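Local atomic coordinates of sister chromatid cohesion protein (Chaetomium thermophilum, PDB entry 5T8V), a protein that probably loads cohesin onto chromatin, being the HEAT-repeat C-terminal part of the Scc2/Nipped-B loader. Residues 706-710 and 739-744; 734-738 and 791-796. One frame throughout, in Å; residues are numbered along the deposited sequence.

Contact 1: 706-710 and 739-744; sequences RKRAM and DPEESV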
loop_
_atom_site.group_PDB
_atom_site.type_symbol
_atom_site.label_atom_id
_atom_site.label_comp_id
_atom_site.label_asym_id
_atom_site.label_seq_id
_atom_site.Cartn_x
_atom_site.Cartn_y
_atom_site.Cartn_z
ATOM N N ARG A 706 -13.793 1.742 4.235
ATOM C CA ARG A 706 -15.076 1.319 3.684
ATOM C C ARG A 706 -15.583 2.328 2.661
ATOM O O ARG A 706 -15.967 1.961 1.544
ATOM C CB ARG A 706 -16.096 1.135 4.808
ATOM C CG ARG A 706 -15.864 -0.102 5.664
ATOM C CD ARG A 706 -16.944 -0.266 6.725
ATOM N NE ARG A 706 -16.850 0.745 7.775
ATOM C CZ ARG A 706 -17.604 0.763 8.870
ATOM N NH1 ARG A 706 -18.515 -0.181 9.074
ATOM N NH2 ARG A 706 -17.445 1.724 9.768
ATOM N N LYS A 707 -15.583 3.611 3.028
ATOM C CA LYS A 707 -16.037 4.654 2.113
ATOM C C LYS A 707 -15.253 4.613 0.807
ATOM O O LYS A 707 -15.836 4.658 -0.285
ATOM C CB LYS A 707 -15.909 6.022 2.788
ATOM C CG LYS A 707 -16.766 6.163 4.045
ATOM C CD LYS A 707 -16.305 7.302 4.948
ATOM C CE LYS A 707 -16.743 8.664 4.429
ATOM N NZ LYS A 707 -16.461 9.746 5.415
ATOM N N ARG A 708 -13.925 4.511 0.897
ATOM C CA ARG A 708 -13.110 4.425 -0.310
ATOM C C ARG A 708 -13.485 3.201 -1.136
ATOM O O ARG A 708 -13.669 3.288 -2.359
ATOM C CB ARG A 708 -11.628 4.391 0.061
ATOM C CG ARG A 708 -10.704 4.267 -1.139
ATOM C CD ARG A 708 -9.272 4.628 -0.787
ATOM N NE ARG A 708 -8.426 4.696 -1.977
ATOM C CZ ARG A 708 -7.183 5.164 -1.989
ATOM N NH1 ARG A 708 -6.625 5.615 -0.873
ATOM N NH2 ARG A 708 -6.496 5.186 -3.123
ATOM N N ALA A 709 -13.612 2.046 -0.480
ATOM C CA ALA A 709 -13.919 0.812 -1.194
ATOM C C ALA A 709 -15.257 0.896 -1.920
ATOM O O ALA A 709 -15.407 0.327 -3.007
ATOM C CB ALA A 709 -13.916 -0.370 -0.226
ATOM N N MET A 710 -16.239 1.590 -1.343
ATOM C CA MET A 710 -17.541 1.678 -1.991
ATOM C C MET A 710 -17.610 2.787 -3.032
ATOM O O MET A 710 -18.442 2.708 -3.943
ATOM C CB MET A 710 -18.646 1.858 -0.946
ATOM C CG MET A 710 -18.511 3.064 -0.044
ATOM S SD MET A 710 -19.812 3.106 1.210
ATOM C CE MET A 710 -19.448 1.632 2.163
ATOM N N ASP A 739 -25.256 1.128 8.702
ATOM C CA ASP A 739 -23.887 1.081 9.178
ATOM C C ASP A 739 -23.733 1.912 10.448
ATOM O O ASP A 739 -24.417 2.924 10.617
ATOM C CB ASP A 739 -22.929 1.615 8.107
ATOM C CG ASP A 739 -21.471 1.377 8.456
ATOM O OD1 ASP A 739 -20.945 2.087 9.337
ATOM O OD2 ASP A 739 -20.849 0.485 7.843
ATOM N N PRO A 740 -22.843 1.513 11.371
ATOM C CA PRO A 740 -22.628 2.322 12.581
ATOM C C PRO A 740 -22.359 3.791 12.290
ATOM O O PRO A 740 -23.128 4.660 12.715
ATOM C CB PRO A 740 -21.418 1.642 13.235
ATOM C CG PRO A 740 -21.543 0.217 12.828
ATOM C CD PRO A 740 -22.125 0.226 11.440
ATOM N N GLU A 741 -21.279 4.083 11.568
ATOM C CA GLU A 741 -20.947 5.466 11.251
ATOM C C GLU A 741 -22.052 6.093 10.406
ATOM O O GLU A 741 -22.784 5.406 9.691
ATOM C CB GLU A 741 -19.608 5.532 10.512
ATOM C CG GLU A 741 -18.883 6.859 10.652
ATOM C CD GLU A 741 -18.263 7.042 12.026
ATOM O OE1 GLU A 741 -18.416 6.138 12.874
ATOM O OE2 GLU A 741 -17.620 8.088 12.256
ATOM N N GLU A 742 -22.172 7.418 10.497
ATOM C CA GLU A 742 -23.245 8.145 9.826
ATOM C C GLU A 742 -22.844 8.594 8.423
ATOM O O GLU A 742 -23.589 8.379 7.458
ATOM C CB GLU A 742 -23.654 9.357 10.674
ATOM C CG GLU A 742 -24.885 10.101 10.170
ATOM C CD GLU A 742 -26.158 9.289 10.308
ATOM O OE1 GLU A 742 -26.141 8.270 11.030
ATOM O OE2 GLU A 742 -27.178 9.671 9.695
ATOM N N SER A 743 -21.673 9.224 8.298
ATOM C CA SER A 743 -21.212 9.692 6.995
ATOM C C SER A 743 -21.213 8.565 5.971
ATOM O O SER A 743 -21.504 8.786 4.789
ATOM C CB SER A 743 -19.813 10.297 7.127
ATOM O OG SER A 743 -18.913 9.378 7.725
ATOM N N VAL A 744 -20.895 7.345 6.408
ATOM C CA VAL A 744 -20.886 6.216 5.486
ATOM C C VAL A 744 -22.300 5.872 5.043
ATOM O O VAL A 744 -22.514 5.454 3.900
ATOM C CB VAL A 744 -20.184 5.006 6.129
ATOM C CG1 VAL A 744 -21.000 4.463 7.284
ATOM C CG2 VAL A 744 -19.928 3.926 5.091
#
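The carboxylate of Asp739 lies over one face of the Arg706 guanidinium, the two planes 59° apart, while Pro740 CD and Glu741 CB approach the same group obliquely. The salt bridge runs from Arg706 NH1 to Asp739 OD2 at 2.7 Å, and the two side chains reach for each other from opposite directions. Arg736 NE also bridges to Asp739 OD2, giving this oxygen two cationic partners, and a weak bond from Glu741 N to Asp739 OD1 (3.0 Å) ties the carboxylate to its own turn. With an alanine for Arg706, the Asp739 carboxylate would probably lose one of these two partners and a gap would open beside Pro740 and Glu741. Helices 703-719 and 742-755 belong to the HEAT-repeat solenoid of the cohesin loader, and this contact sets the first against the loop into the second and against Ser743 and Val744 near its start. Apolar packing lies beside the ion pair: Met710 CE meets Val744 CG2 at 3.8 Å, the two side chains crossing at about a right angle. Lys707 CG touches the same Val744 CG2 at 4.0 Å. Farther out, Lys707 bends at chi3 (78°) and its NZ makes a weak hydrogen bond to Ser743 OG at 3.4 Å.

Contact 2: 734-738 and 791-796; sequences LHRVQ and NVLDKV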
loop_
_atom_site.group_PDB
_atom_site.type_symbol
_atom_site.label_atom_id
_atom_site.label_comp_id
_atom_site.label_asym_id
_atom_site.label_seq_id
_atom_site.Cartn_x
_atom_site.Cartn_y
_atom_site.Cartn_z
ATOM N N LEU A 734 -26.147 -1.517 -0.424
ATOM C CA LEU A 734 -27.401 -1.471 0.315
ATOM C C LEU A 734 -27.218 -1.979 1.739
ATOM O O LEU A 734 -27.739 -1.382 2.687
ATOM C CB LEU A 734 -28.472 -2.278 -0.416
ATOM C CG LEU A 734 -29.174 -1.552 -1.568
ATOM C CD1 LEU A 734 -29.888 -2.522 -2.499
ATOM C CD2 LEU A 734 -30.167 -0.534 -1.021
ATOM N N HIS A 735 -26.465 -3.068 1.916
ATOM C CA HIS A 735 -26.184 -3.548 3.266
ATOM C C HIS A 735 -25.519 -2.475 4.115
ATOM O O HIS A 735 -25.648 -2.489 5.345
ATOM C CB HIS A 735 -25.298 -4.793 3.218
ATOM C CG HIS A 735 -26.047 -6.076 3.386
ATOM N ND1 HIS A 735 -26.475 -6.835 2.317
ATOM C CD2 HIS A 735 -26.449 -6.735 4.499
ATOM C CE1 HIS A 735 -27.105 -7.906 2.765
ATOM N NE2 HIS A 735 -27.104 -7.869 4.085
ATOM N N ARG A 736 -24.806 -1.540 3.488
ATOM C CA ARG A 736 -24.098 -0.498 4.218
ATOM C C ARG A 736 -24.964 0.721 4.519
ATOM O O ARG A 736 -24.426 1.770 4.889
ATOM C CB ARG A 736 -22.851 -0.071 3.438
ATOM C CG ARG A 736 -21.806 -1.170 3.298
ATOM C CD ARG A 736 -20.819 -1.169 4.460
ATOM N NE ARG A 736 -21.464 -1.338 5.760
ATOM C CZ ARG A 736 -21.756 -2.511 6.315
ATOM N NH1 ARG A 736 -21.467 -3.646 5.690
ATOM N NH2 ARG A 736 -22.342 -2.553 7.503
ATOM N N VAL A 737 -26.287 0.614 4.374
ATOM C CA VAL A 737 -27.160 1.714 4.776
ATOM C C VAL A 737 -27.399 1.687 6.281
ATOM O O VAL A 737 -27.584 2.740 6.902
ATOM C CB VAL A 737 -28.486 1.663 3.998
ATOM C CG1 VAL A 737 -29.429 2.774 4.461
ATOM C CG2 VAL A 737 -28.231 1.779 2.504
ATOM N N GLN A 738 -27.404 0.503 6.886
ATOM C CA GLN A 738 -27.523 0.364 8.337
ATOM C C GLN A 738 -26.144 0.156 8.961
ATOM O O GLN A 738 -25.873 -0.831 9.645
ATOM C CB GLN A 738 -28.467 -0.785 8.681
ATOM C CG GLN A 738 -29.920 -0.518 8.322
ATOM C CD GLN A 738 -30.825 -1.688 8.653
ATOM O OE1 GLN A 738 -30.368 -2.824 8.785
ATOM N NE2 GLN A 738 -32.118 -1.415 8.794
ATOM N N ASN A 791 -35.866 -4.874 3.915
ATOM C CA ASN A 791 -36.147 -3.735 4.782
ATOM C C ASN A 791 -35.243 -2.555 4.446
ATOM O O ASN A 791 -35.680 -1.395 4.456
ATOM C CB ASN A 791 -35.972 -4.150 6.244
ATOM C CG ASN A 791 -36.126 -2.990 7.205
ATOM O OD1 ASN A 791 -35.153 -2.312 7.538
ATOM N ND2 ASN A 791 -37.352 -2.759 7.664
ATOM N N VAL A 792 -33.982 -2.836 4.122
ATOM C CA VAL A 792 -33.020 -1.764 3.886
ATOM C C VAL A 792 -33.425 -0.955 2.662
ATOM O O VAL A 792 -33.554 0.272 2.723
ATOM C CB VAL A 792 -31.599 -2.334 3.734
ATOM C CG1 VAL A 792 -30.590 -1.217 3.801
ATOM C CG2 VAL A 792 -31.299 -3.376 4.815
ATOM N N LEU A 793 -33.634 -1.631 1.529
ATOM C CA LEU A 793 -34.075 -0.936 0.323
ATOM C C LEU A 793 -35.372 -0.177 0.573
ATOM O O LEU A 793 -35.567 0.926 0.048
ATOM C CB LEU A 793 -34.249 -1.930 -0.827
ATOM C CG LEU A 793 -34.885 -1.387 -2.111
ATOM C CD1 LEU A 793 -34.203 -0.110 -2.576
ATOM C CD2 LEU A 793 -34.827 -2.431 -3.214
ATOM N N ASP A 794 -36.272 -0.750 1.374
ATOM C CA ASP A 794 -37.486 -0.034 1.745
ATOM C C ASP A 794 -37.148 1.310 2.377
ATOM O O ASP A 794 -37.668 2.354 1.964
ATOM C CB ASP A 794 -38.326 -0.885 2.700
ATOM C CG ASP A 794 -39.522 -0.136 3.251
ATOM O OD1 ASP A 794 -40.044 0.754 2.547
ATOM O OD2 ASP A 794 -39.940 -0.436 4.389
ATOM N N LYS A 795 -36.261 1.308 3.375
ATOM C CA LYS A 795 -35.905 2.562 4.028
ATOM C C LYS A 795 -35.106 3.490 3.119
ATOM O O LYS A 795 -35.107 4.704 3.346
ATOM C CB LYS A 795 -35.128 2.280 5.315
ATOM C CG LYS A 795 -36.011 1.785 6.454
ATOM C CD LYS A 795 -36.895 2.901 7.015
ATOM C CE LYS A 795 -38.128 2.347 7.716
ATOM N NZ LYS A 795 -39.136 1.811 6.752
ATOM N N VAL A 796 -34.430 2.959 2.099
ATOM C CA VAL A 796 -33.790 3.821 1.110
ATOM C C VAL A 796 -34.848 4.545 0.286
ATOM O O VAL A 796 -34.770 5.761 0.073
ATOM C CB VAL A 796 -32.841 3.007 0.211
ATOM C CG1 VAL A 796 -32.215 3.896 -0.861
ATOM C CG2 VAL A 796 -31.753 2.347 1.041
#
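Val792 and Val796, one turn apart on helix 791-801, face the C-terminal end of helix 723-735 and the turn that follows it, a helix-to-turn packing within the HEAT-repeat solenoid. Apolar contacts carry most of it. The side chains of Val737 and Val792 run antiparallel and pass one another, CB of Val737 lying 3.6 Å from CG1 of Val792. With Val796 CG1 anti to the backbone N (chi1 178°), CG2 is the branch turned to the other segment, where two partners share it: Val737 CG2 at 3.9 Å from Val796 CG2, and Leu734 CD2, which arrives across it at about a right angle. The same Leu734 methyl also rests near Leu793 CB. Behind these side chains, Ile752 of helix 742-755 touches both Leu734 and Val737, and Ile848 of helix 839-852 packs on Leu793, extending the apolar layer on both segments. Contacts between polar and apolar groups are fewer. The Leu734 carbonyl, which accepts the backbone bond of Val737 N, is also approached by the CG1 methyl of Val792. At the exposed margin, Gln738 is extended beyond CG (chi2 179°), carrying its amide across to the first turn of helix 791-801, where Gln738 OE1 lies 4.1 Å from Val792 CG2. Its amide plane is turned 48° from that of Asn791, and Gln738 NE2 stands 3.4 Å from Asn791 OD1.

Segments 734-738 and 739-744 are consecutive: the end of helix 723-735 and the start of its link pack on helix 791-801, while the rest of the link and the start of helix 742-755 pack on helix 703-719. Each contact is partly buried, but their chemistry differs. Contact 1 has a buried ion pair with Val744, Met710 and the Lys707 chain packed beside it, and Lys707 NZ and Ser743 nearer the surface; contact 2 is a cluster of valines and leucines whose exposed margin carries the amides of Gln738 and Asn791. The centre of contact 2 lies about 31 Å from the centre of the chain, that of contact 1 about 20 Å. They meet where Met710 CE packs against Arg736 CG at 3.8 Å.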